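Local coordinates for protein tryptophan decarboxylase 1 (Oryza sativa subsp. japonica, PDB 6KHO) that catalyses the pyridoxal-phosphate-dependent decarboxylation of L-tryptophan to tryptamine, and of 5-hydroxy-L-tryptophan to serotonin, on the route to serotonin in rice, at residues L360-H363 with A364-S367; V414-D417 with L418-D422; A501-L504 with I505-T508. All coordinates share one frame; numbering follows the deposited sequence.

Contact 1. Residues L360-H363 with A364-S367; sequences LKNH and ASDS
An N-cap opens the short helix 363-366: Asn-362 sits just ahead of the first turn and its side chain accepts from the backbone of Ser-365. OD1 of Asn-362 receives N-H of Ser-365 at 2.9 Å in a nearly straight bond (168° at the hydrogen), although the donor stands well above the plane of the side-chain carbonyl. CG lies between the backbone N and the carbonyl carbon (chi1 63°), which brings the short amide back over the helix start. ND2 of Asn-362 donates to O of Leu-360 at 3.0 Å, with that oxygen lying in the amide plane, and makes a weak bond to OG of Ser-365, also at 3.0 Å. The hydroxyl of Ser-365 is hydrogen-bonded chiefly to Asp-372 and takes the weak bond from ND2 besides. With an alanine in place of Asn-362 the N-H of Ser-365 would probably lose its capping acceptor and the carbonyl of Leu-360 this donor, and the loop would be less firmly held to the helix. The first backbone bond of the turn runs from N of Asp-366 to O of Asn-362 at 3.0 Å. Two waters link the carboxylate of Asp-366 to the residues before it: one donates to OD1 of Asp-366 (2.6 Å) and accepts from N of Asn-362, the other lies between OD2 of Asp-366 and ND1 of His-363, whose NE2 binds Glu-463 of the second subunit. A neutral amide thus pays for the N-H of Ser-365 while spending its own N-H on Leu-360, and the carboxylate is tied to the helix start through water.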
ATOM      1  N   LEU A 360       6.687  11.066 -17.071  1.00 29.39           N
ATOM      2  CA  LEU A 360       5.442  10.307 -17.165  1.00 25.86           C
ATOM      3  C   LEU A 360       4.475  10.857 -18.204  1.00 27.88           C
ATOM      4  O   LEU A 360       3.411  10.254 -18.412  1.00 25.90           O
ATOM      5  CB  LEU A 360       4.739  10.270 -15.810  1.00 27.87           C
ATOM      6  CG  LEU A 360       5.454   9.519 -14.684  1.00 30.07           C
ATOM      7  CD1 LEU A 360       4.614   9.547 -13.419  1.00 31.61           C
ATOM      8  CD2 LEU A 360       5.717   8.103 -15.097  1.00 29.85           C
ATOM      9  N   LYS A 361       4.802  11.977 -18.852  1.00 27.91           N
ATOM     10  CA  LYS A 361       3.861  12.602 -19.779  1.00 27.75           C
ATOM     11  C   LYS A 361       3.563  11.688 -20.960  1.00 29.10           C
ATOM     12  O   LYS A 361       4.437  10.965 -21.435  1.00 27.79           O
ATOM     13  CB  LYS A 361       4.408  13.943 -20.265  1.00 29.17           C
ATOM     14  CG  LYS A 361       4.330  15.019 -19.186  1.00 34.14           C
ATOM     15  CD  LYS A 361       4.921  16.339 -19.644  1.00 36.30           C
ATOM     16  CE  LYS A 361       4.789  17.397 -18.564  1.00 36.26           C
ATOM     17  NZ  LYS A 361       5.574  18.613 -18.923  1.00 47.33           N
ATOM     18  N   ASN A 362       2.311  11.717 -21.422  1.00 28.44           N
ATOM     19  CA  ASN A 362       1.890  10.893 -22.546  1.00 29.18           C
ATOM     20  C   ASN A 362       0.615  11.474 -23.143  1.00 31.58           C
ATOM     21  O   ASN A 362      -0.114  12.236 -22.495  1.00 28.71           O
ATOM     22  CB  ASN A 362       1.665   9.435 -22.121  1.00 27.81           C
ATOM     23  CG  ASN A 362       0.550   9.300 -21.106  1.00 27.40           C
ATOM     24  OD1 ASN A 362      -0.606   9.074 -21.462  1.00 27.77           O
ATOM     25  ND2 ASN A 362       0.885   9.490 -19.833  1.00 28.43           N
ATOM     26  N   HIS A 363       0.345  11.080 -24.389  1.00 31.95           N
ATOM     27  CA  HIS A 363      -0.770  11.669 -25.124  1.00 33.82           C
ATOM     28  C   HIS A 363      -2.109  11.399 -24.437  1.00 30.28           C
ATOM     29  O   HIS A 363      -2.953  12.290 -24.362  1.00 29.44           O
ATOM     30  CB  HIS A 363      -0.771  11.158 -26.569  1.00 32.92           C
ATOM     31  CG  HIS A 363       0.473  11.521 -27.330  1.00 41.62           C
ATOM     32  ND1 HIS A 363       1.090  12.752 -27.207  1.00 45.74           N
ATOM     33  CD2 HIS A 363       1.225  10.811 -28.209  1.00 45.12           C
ATOM     34  CE1 HIS A 363       2.163  12.782 -27.981  1.00 50.01           C
ATOM     35  NE2 HIS A 363       2.268  11.617 -28.598  1.00 45.36           N
ATOM     36  N   ALA A 364      -2.322  10.181 -23.929  1.00 29.42           N
ATOM     37  CA  ALA A 364      -3.599   9.859 -23.289  1.00 28.16           C
ATOM     38  C   ALA A 364      -3.840  10.720 -22.052  1.00 26.90           C
ATOM     39  O   ALA A 364      -4.940  11.260 -21.859  1.00 28.07           O
ATOM     40  CB  ALA A 364      -3.644   8.371 -22.925  1.00 29.63           C
ATOM     41  N   SER A 365      -2.830  10.842 -21.188  1.00 27.53           N
ATOM     42  CA  SER A 365      -2.947  11.719 -20.029  1.00 29.72           C
ATOM     43  C   SER A 365      -3.238  13.162 -20.442  1.00 31.13           C
ATOM     44  O   SER A 365      -4.059  13.843 -19.815  1.00 31.82           O
ATOM     45  CB  SER A 365      -1.661  11.664 -19.195  1.00 30.72           C
ATOM     46  OG  SER A 365      -1.582  10.482 -18.410  1.00 31.23           O
ATOM     47  N   ASP A 366      -2.543  13.655 -21.473  1.00 31.80           N
ATOM     48  CA  ASP A 366      -2.734  15.034 -21.927  1.00 32.11           C
ATOM     49  C   ASP A 366      -4.150  15.275 -22.434  1.00 26.83           C
ATOM     50  O   ASP A 366      -4.651  16.404 -22.372  1.00 28.19           O
ATOM     51  CB  ASP A 366      -1.749  15.368 -23.056  1.00 32.84           C
ATOM     52  CG  ASP A 366      -0.324  15.584 -22.570  1.00 37.09           C
ATOM     53  OD1 ASP A 366      -0.120  15.752 -21.348  1.00 40.15           O
ATOM     54  OD2 ASP A 366       0.592  15.579 -23.428  1.00 40.45           O
ATOM     55  N   SER A 367      -4.783  14.244 -22.986  1.00 30.33           N
ATOM     56  CA  SER A 367      -6.087  14.395 -23.618  1.00 29.20           C
ATOM     57  C   SER A 367      -7.203  14.654 -22.615  1.00 28.24           C
ATOM     58  O   SER A 367      -8.292  15.072 -23.021  1.00 28.25           O
ATOM     59  CB  SER A 367      -6.417  13.137 -24.424  1.00 28.78           C
ATOM     60  OG  SER A 367      -6.900  12.120 -23.555  1.00 28.89           O
TER
HETATM   61  O   HOH W   1       0.853  13.874 -19.830  1.00 33.78           O
HETATM   62  O   HOH W   2      -0.284  15.199 -26.457  1.00 40.56           O

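Contact 2. Residues V414-D417 with L418-D422; sequences VFED and LVRGD
Leu-418 meets Val-414 one turn back, the two side chains running alongside each other and pointing the same way, with CD1 of Leu-418 and CG1 of Val-414 4.0 Å apart. Its backbone N donates to O of Val-414 at 3.0 Å, and CG of Leu-418 rests on that same oxygen. These branched aliphatics suit a helix flank facing helix 495-513, where Leu-418 touches Trp-502. Val-419 comes next, its N bonded to O of Phe-415 at 3.0 Å. With CG2 anti to its own carbonyl carbon, Val-419 places this methyl 3.6 Å from CE2 of Phe-415, obliquely to the ring. The phenylalanine fills the buried side, stacked with Phe-486 and set edge-to-face with Phe-438. Arg-420 then reaches back along the helix to Glu-416. Both NE (2.9 Å) and NH2 (2.8 Å) of Arg-420 donate to the single oxygen OE2 of Glu-416, a side-on salt bridge in which OE2 is met on its anti side and lies within 3° of the guanidinium plane. The carboxylate is turned 60° from that plane, and its OE1 serves a second arginine, Arg-431, so the buried acid would probably stay ionised between two positive charges. Gly-421, at the helix end, gives a weak bond from N to O of Asp-417 at 3.3 Å. Asp-422 leads into the turn before strand 425-427 and pairs with Arg-424. An i to i+4 salt bridge beside i to i+4 apolar pairs is what one alpha-helical turn offers; here it ends helix 386-420, packed between helix 495-513 and the antiparallel sheet of the C-terminal region.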
ATOM      1  N   VAL A 414     -27.369 -17.240  15.356  1.00 42.77           N
ATOM      2  CA  VAL A 414     -27.342 -18.462  16.155  1.00 42.87           C
ATOM      3  C   VAL A 414     -26.574 -18.229  17.452  1.00 43.21           C
ATOM      4  O   VAL A 414     -27.050 -18.562  18.544  1.00 43.18           O
ATOM      5  CB  VAL A 414     -26.743 -19.624  15.336  1.00 44.30           C
ATOM      6  CG1 VAL A 414     -26.277 -20.746  16.242  1.00 46.55           C
ATOM      7  CG2 VAL A 414     -27.765 -20.155  14.328  1.00 46.70           C
ATOM      8  N   PHE A 415     -25.387 -17.622  17.356  1.00 37.29           N
ATOM      9  CA  PHE A 415     -24.573 -17.395  18.548  1.00 38.97           C
ATOM     10  C   PHE A 415     -25.235 -16.403  19.503  1.00 46.34           C
ATOM     11  O   PHE A 415     -25.160 -16.573  20.728  1.00 46.78           O
ATOM     12  CB  PHE A 415     -23.187 -16.892  18.151  1.00 39.14           C
ATOM     13  CG  PHE A 415     -22.257 -16.684  19.316  1.00 41.46           C
ATOM     14  CD1 PHE A 415     -21.470 -17.721  19.777  1.00 37.68           C
ATOM     15  CD2 PHE A 415     -22.149 -15.446  19.930  1.00 40.82           C
ATOM     16  CE1 PHE A 415     -20.601 -17.537  20.830  1.00 43.50           C
ATOM     17  CE2 PHE A 415     -21.282 -15.251  20.993  1.00 38.90           C
ATOM     18  CZ  PHE A 415     -20.509 -16.297  21.445  1.00 44.10           C
ATOM     19  N   GLU A 416     -25.859 -15.351  18.964  1.00 42.45           N
ATOM     20  CA  GLU A 416     -26.503 -14.346  19.810  1.00 46.44           C
ATOM     21  C   GLU A 416     -27.651 -14.957  20.609  1.00 46.90           C
ATOM     22  O   GLU A 416     -27.789 -14.711  21.813  1.00 47.54           O
ATOM     23  CB  GLU A 416     -27.002 -13.182  18.949  1.00 41.94           C
ATOM     24  CG  GLU A 416     -27.790 -12.128  19.731  1.00 49.48           C
ATOM     25  CD  GLU A 416     -28.674 -11.262  18.849  1.00 50.19           C
ATOM     26  OE1 GLU A 416     -28.595 -11.375  17.606  1.00 48.02           O
ATOM     27  OE2 GLU A 416     -29.457 -10.462  19.402  1.00 51.81           O
ATOM     28  N   ASP A 417     -28.482 -15.768  19.950  1.00 47.14           N
ATOM     29  CA  ASP A 417     -29.593 -16.422  20.629  1.00 50.31           C
ATOM     30  C   ASP A 417     -29.123 -17.488  21.610  1.00 51.87           C
ATOM     31  O   ASP A 417     -29.848 -17.799  22.561  1.00 50.83           O
ATOM     32  CB  ASP A 417     -30.551 -17.008  19.594  1.00 49.15           C
ATOM     33  CG  ASP A 417     -31.258 -15.921  18.785  1.00 54.77           C
ATOM     34  OD1 ASP A 417     -31.182 -14.736  19.190  1.00 55.97           O
ATOM     35  OD2 ASP A 417     -31.884 -16.240  17.750  1.00 57.09           O
ATOM     36  N   LEU A 418     -27.922 -18.037  21.417  1.00 46.32           N
ATOM     37  CA  LEU A 418     -27.368 -18.935  22.421  1.00 50.64           C
ATOM     38  C   LEU A 418     -26.918 -18.159  23.654  1.00 51.66           C
ATOM     39  O   LEU A 418     -27.132 -18.612  24.785  1.00 53.49           O
ATOM     40  CB  LEU A 418     -26.214 -19.743  21.831  1.00 46.48           C
ATOM     41  CG  LEU A 418     -26.590 -20.845  20.835  1.00 45.47           C
ATOM     42  CD1 LEU A 418     -25.344 -21.334  20.112  1.00 46.05           C
ATOM     43  CD2 LEU A 418     -27.304 -22.015  21.510  1.00 48.67           C
ATOM     44  N   VAL A 419     -26.303 -16.987  23.461  1.00 49.37           N
ATOM     45  CA  VAL A 419     -25.918 -16.153  24.599  1.00 52.73           C
ATOM     46  C   VAL A 419     -27.150 -15.719  25.382  1.00 52.85           C
ATOM     47  O   VAL A 419     -27.128 -15.666  26.619  1.00 53.06           O
ATOM     48  CB  VAL A 419     -25.100 -14.931  24.137  1.00 50.71           C
ATOM     49  CG1 VAL A 419     -24.898 -13.959  25.294  1.00 50.25           C
ATOM     50  CG2 VAL A 419     -23.752 -15.362  23.585  1.00 48.10           C
ATOM     51  N   ARG A 420     -28.244 -15.414  24.678  1.00 51.97           N
ATOM     52  CA  ARG A 420     -29.450 -14.915  25.329  1.00 55.30           C
ATOM     53  C   ARG A 420     -30.177 -15.997  26.125  1.00 57.76           C
ATOM     54  O   ARG A 420     -30.928 -15.666  27.049  1.00 60.11           O
ATOM     55  CB  ARG A 420     -30.388 -14.292  24.286  1.00 55.26           C
ATOM     56  CG  ARG A 420     -29.920 -12.935  23.742  1.00 48.87           C
ATOM     57  CD  ARG A 420     -30.935 -12.344  22.769  1.00 50.59           C
ATOM     58  NE  ARG A 420     -30.405 -11.192  22.034  1.00 49.17           N
ATOM     59  CZ  ARG A 420     -30.311  -9.965  22.535  1.00 52.62           C
ATOM     60  NH1 ARG A 420     -30.713  -9.723  23.777  1.00 52.36           N
ATOM     61  NH2 ARG A 420     -29.820  -8.974  21.799  1.00 49.76           N
ATOM     62  N   GLY A 421     -29.963 -17.271  25.799  1.00 55.53           N
ATOM     63  CA  GLY A 421     -30.542 -18.395  26.507  1.00 55.57           C
ATOM     64  C   GLY A 421     -29.783 -18.846  27.736  1.00 57.69           C
ATOM     65  O   GLY A 421     -30.094 -19.907  28.286  1.00 61.77           O
ATOM     66  N   ASP A 422     -28.793 -18.078  28.186  1.00 58.21           N
ATOM     67  CA  ASP A 422     -27.987 -18.423  29.355  1.00 58.53           C
ATOM     68  C   ASP A 422     -27.943 -17.191  30.246  1.00 60.01           C
ATOM     69  O   ASP A 422     -27.336 -16.180  29.879  1.00 60.27           O
ATOM     70  CB  ASP A 422     -26.578 -18.867  28.949  1.00 56.66           C
ATOM     71  CG  ASP A 422     -25.783 -19.491  30.102  1.00 58.19           C
ATOM     72  OD1 ASP A 422     -25.559 -18.815  31.130  1.00 59.03           O
ATOM     73  OD2 ASP A 422     -25.360 -20.662  29.972  1.00 60.73           O
TER

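Contact 3. Residues A501-L504 with I505-T508; sequences AWEL and IKKT
One face of the Trp-502 indole carries the aliphatic part of Lys-506: CG of Lys-506 lies 3.9 Å from the centroid of the six-membered ring, a CH-pi contact 24° off the normal. CD of Lys-506 continues across the indole to 3.5 Å from NE1 of Trp-502. Ile-505 approaches the same ring obliquely, with its CG2 3.9 Å from CZ3 of Trp-502. Lysine suits its place because its methylenes can pack on the aromatic while a bend at chi3 (-48°) turns the amine toward Glu-503, giving a loose salt bridge of 3.5 Å between NZ of Lys-506 and OE1 of Glu-503. Farther along, Thr-508 folds its hydroxyl back on the helix. Its OG1 donates to O of Leu-504 at 2.7 Å and its N to the same oxygen at 2.9 Å, the two arriving from opposite faces of the carbonyl plane, so the buried hydroxyl is satisfied within its own helix. On helix 495-513, Trp-502 and Ile-505 face helix 386-420, through Leu-418, Val-419 and Phe-415, whereas Leu-504 and Thr-508 turn to helix 451-468; Phe-425 of strand 425-427 makes an edge-to-face pair with the indole.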
ATOM      1  N   ALA A 501     -17.838 -23.433  19.755  1.00 43.11           N
ATOM      2  CA  ALA A 501     -17.280 -22.307  20.496  1.00 43.04           C
ATOM      3  C   ALA A 501     -18.170 -21.930  21.678  1.00 40.36           C
ATOM      4  O   ALA A 501     -17.669 -21.605  22.759  1.00 43.11           O
ATOM      5  CB  ALA A 501     -17.088 -21.110  19.563  1.00 40.91           C
ATOM      6  N   TRP A 502     -19.491 -21.963  21.486  1.00 42.09           N
ATOM      7  CA  TRP A 502     -20.411 -21.650  22.576  1.00 45.29           C
ATOM      8  C   TRP A 502     -20.278 -22.657  23.711  1.00 48.71           C
ATOM      9  O   TRP A 502     -20.201 -22.279  24.888  1.00 46.45           O
ATOM     10  CB  TRP A 502     -21.847 -21.620  22.061  1.00 44.58           C
ATOM     11  CG  TRP A 502     -22.849 -21.347  23.154  1.00 50.57           C
ATOM     12  CD1 TRP A 502     -23.970 -22.072  23.440  1.00 52.22           C
ATOM     13  CD2 TRP A 502     -22.818 -20.264  24.101  1.00 49.87           C
ATOM     14  NE1 TRP A 502     -24.642 -21.509  24.508  1.00 50.79           N
ATOM     15  CE2 TRP A 502     -23.954 -20.402  24.932  1.00 53.02           C
ATOM     16  CE3 TRP A 502     -21.942 -19.191  24.327  1.00 47.60           C
ATOM     17  CZ2 TRP A 502     -24.237 -19.505  25.973  1.00 50.68           C
ATOM     18  CZ3 TRP A 502     -22.226 -18.300  25.360  1.00 49.71           C
ATOM     19  CH2 TRP A 502     -23.364 -18.468  26.170  1.00 50.10           C
ATOM     20  N   GLU A 503     -20.243 -23.951  23.369  1.00 47.92           N
ATOM     21  CA  GLU A 503     -20.046 -24.987  24.380  1.00 48.98           C
ATOM     22  C   GLU A 503     -18.752 -24.768  25.151  1.00 47.90           C
ATOM     23  O   GLU A 503     -18.709 -24.960  26.371  1.00 51.14           O
ATOM     24  CB  GLU A 503     -20.049 -26.370  23.728  1.00 49.79           C
ATOM     25  CG  GLU A 503     -21.339 -26.702  22.999  1.00 51.78           C
ATOM     26  CD  GLU A 503     -22.552 -26.632  23.902  1.00 57.42           C
ATOM     27  OE1 GLU A 503     -22.448 -27.055  25.072  1.00 60.40           O
ATOM     28  OE2 GLU A 503     -23.612 -26.155  23.444  1.00 63.06           O
ATOM     29  N   LEU A 504     -17.691 -24.349  24.462  1.00 45.40           N
ATOM     30  CA  LEU A 504     -16.417 -24.147  25.142  1.00 46.33           C
ATOM     31  C   LEU A 504     -16.478 -22.946  26.079  1.00 51.10           C
ATOM     32  O   LEU A 504     -15.881 -22.966  27.165  1.00 50.56           O
ATOM     33  CB  LEU A 504     -15.292 -23.991  24.116  1.00 47.06           C
ATOM     34  CG  LEU A 504     -13.926 -23.630  24.702  1.00 48.23           C
ATOM     35  CD1 LEU A 504     -13.463 -24.739  25.632  1.00 46.98           C
ATOM     36  CD2 LEU A 504     -12.884 -23.350  23.625  1.00 46.72           C
ATOM     37  N   ILE A 505     -17.204 -21.893  25.682  1.00 49.46           N
ATOM     38  CA  ILE A 505     -17.425 -20.752  26.570  1.00 49.61           C
ATOM     39  C   ILE A 505     -18.228 -21.182  27.792  1.00 49.89           C
ATOM     40  O   ILE A 505     -17.849 -20.896  28.935  1.00 47.13           O
ATOM     41  CB  ILE A 505     -18.134 -19.607  25.819  1.00 48.05           C
ATOM     42  CG1 ILE A 505     -17.224 -18.999  24.740  1.00 48.63           C
ATOM     43  CG2 ILE A 505     -18.597 -18.527  26.798  1.00 48.80           C
ATOM     44  CD1 ILE A 505     -17.986 -18.352  23.594  1.00 42.12           C
ATOM     45  N   LYS A 506     -19.365 -21.850  27.565  1.00 49.65           N
ATOM     46  CA  LYS A 506     -20.176 -22.358  28.669  1.00 53.54           C
ATOM     47  C   LYS A 506     -19.344 -23.225  29.606  1.00 56.45           C
ATOM     48  O   LYS A 506     -19.345 -23.025  30.827  1.00 56.71           O
ATOM     49  CB  LYS A 506     -21.366 -23.153  28.127  1.00 50.83           C
ATOM     50  CG  LYS A 506     -22.497 -22.288  27.622  1.00 55.96           C
ATOM     51  CD  LYS A 506     -23.801 -23.057  27.545  1.00 54.64           C
ATOM     52  CE  LYS A 506     -23.610 -24.393  26.859  1.00 56.68           C
ATOM     53  NZ  LYS A 506     -24.921 -25.025  26.522  1.00 63.80           N
ATOM     54  N   LYS A 507     -18.598 -24.175  29.038  1.00 50.52           N
ATOM     55  CA  LYS A 507     -17.824 -25.110  29.846  1.00 55.44           C
ATOM     56  C   LYS A 507     -16.756 -24.386  30.654  1.00 54.55           C
ATOM     57  O   LYS A 507     -16.603 -24.625  31.856  1.00 56.40           O
ATOM     58  CB  LYS A 507     -17.202 -26.174  28.937  1.00 54.47           C
ATOM     59  CG  LYS A 507     -16.146 -27.045  29.568  1.00 54.33           C
ATOM     60  CD  LYS A 507     -15.758 -28.167  28.609  1.00 56.93           C
ATOM     61  CE  LYS A 507     -14.718 -29.092  29.218  1.00 59.79           C
ATOM     62  NZ  LYS A 507     -14.858 -30.486  28.698  1.00 67.61           N
ATOM     63  N   THR A 508     -16.009 -23.488  30.007  1.00 52.94           N
ATOM     64  CA  THR A 508     -14.967 -22.741  30.706  1.00 52.28           C
ATOM     65  C   THR A 508     -15.550 -21.858  31.804  1.00 55.67           C
ATOM     66  O   THR A 508     -14.910 -21.651  32.840  1.00 57.43           O
ATOM     67  CB  THR A 508     -14.172 -21.900  29.699  1.00 50.74           C
ATOM     68  OG1 THR A 508     -13.685 -22.745  28.649  1.00 48.04           O
ATOM     69  CG2 THR A 508     -12.990 -21.197  30.366  1.00 48.63           C
TER

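From the N terminus the three contacts follow in series, none nested in or crossing another, and each is a local turn of continuous chain. Contact 1 closes the loop after helix 346-353 by starting helix 363-366, at the dimer boundary. The chain then passes into helix 386-420, whose final turns form contact 2 before strand 425-427. After the C-terminal sheet, contact 3 lies on the last helix, 495-513. Contacts 2 and 3 are centred about 12 Å apart and pack together, Val-419 and Asp-422 against Trp-502 and Asp-422 also against Lys-506, which joins the two helices. Contact 1 lies on the opposite side of the chain's centre, its nearest atoms about 50 Å from either.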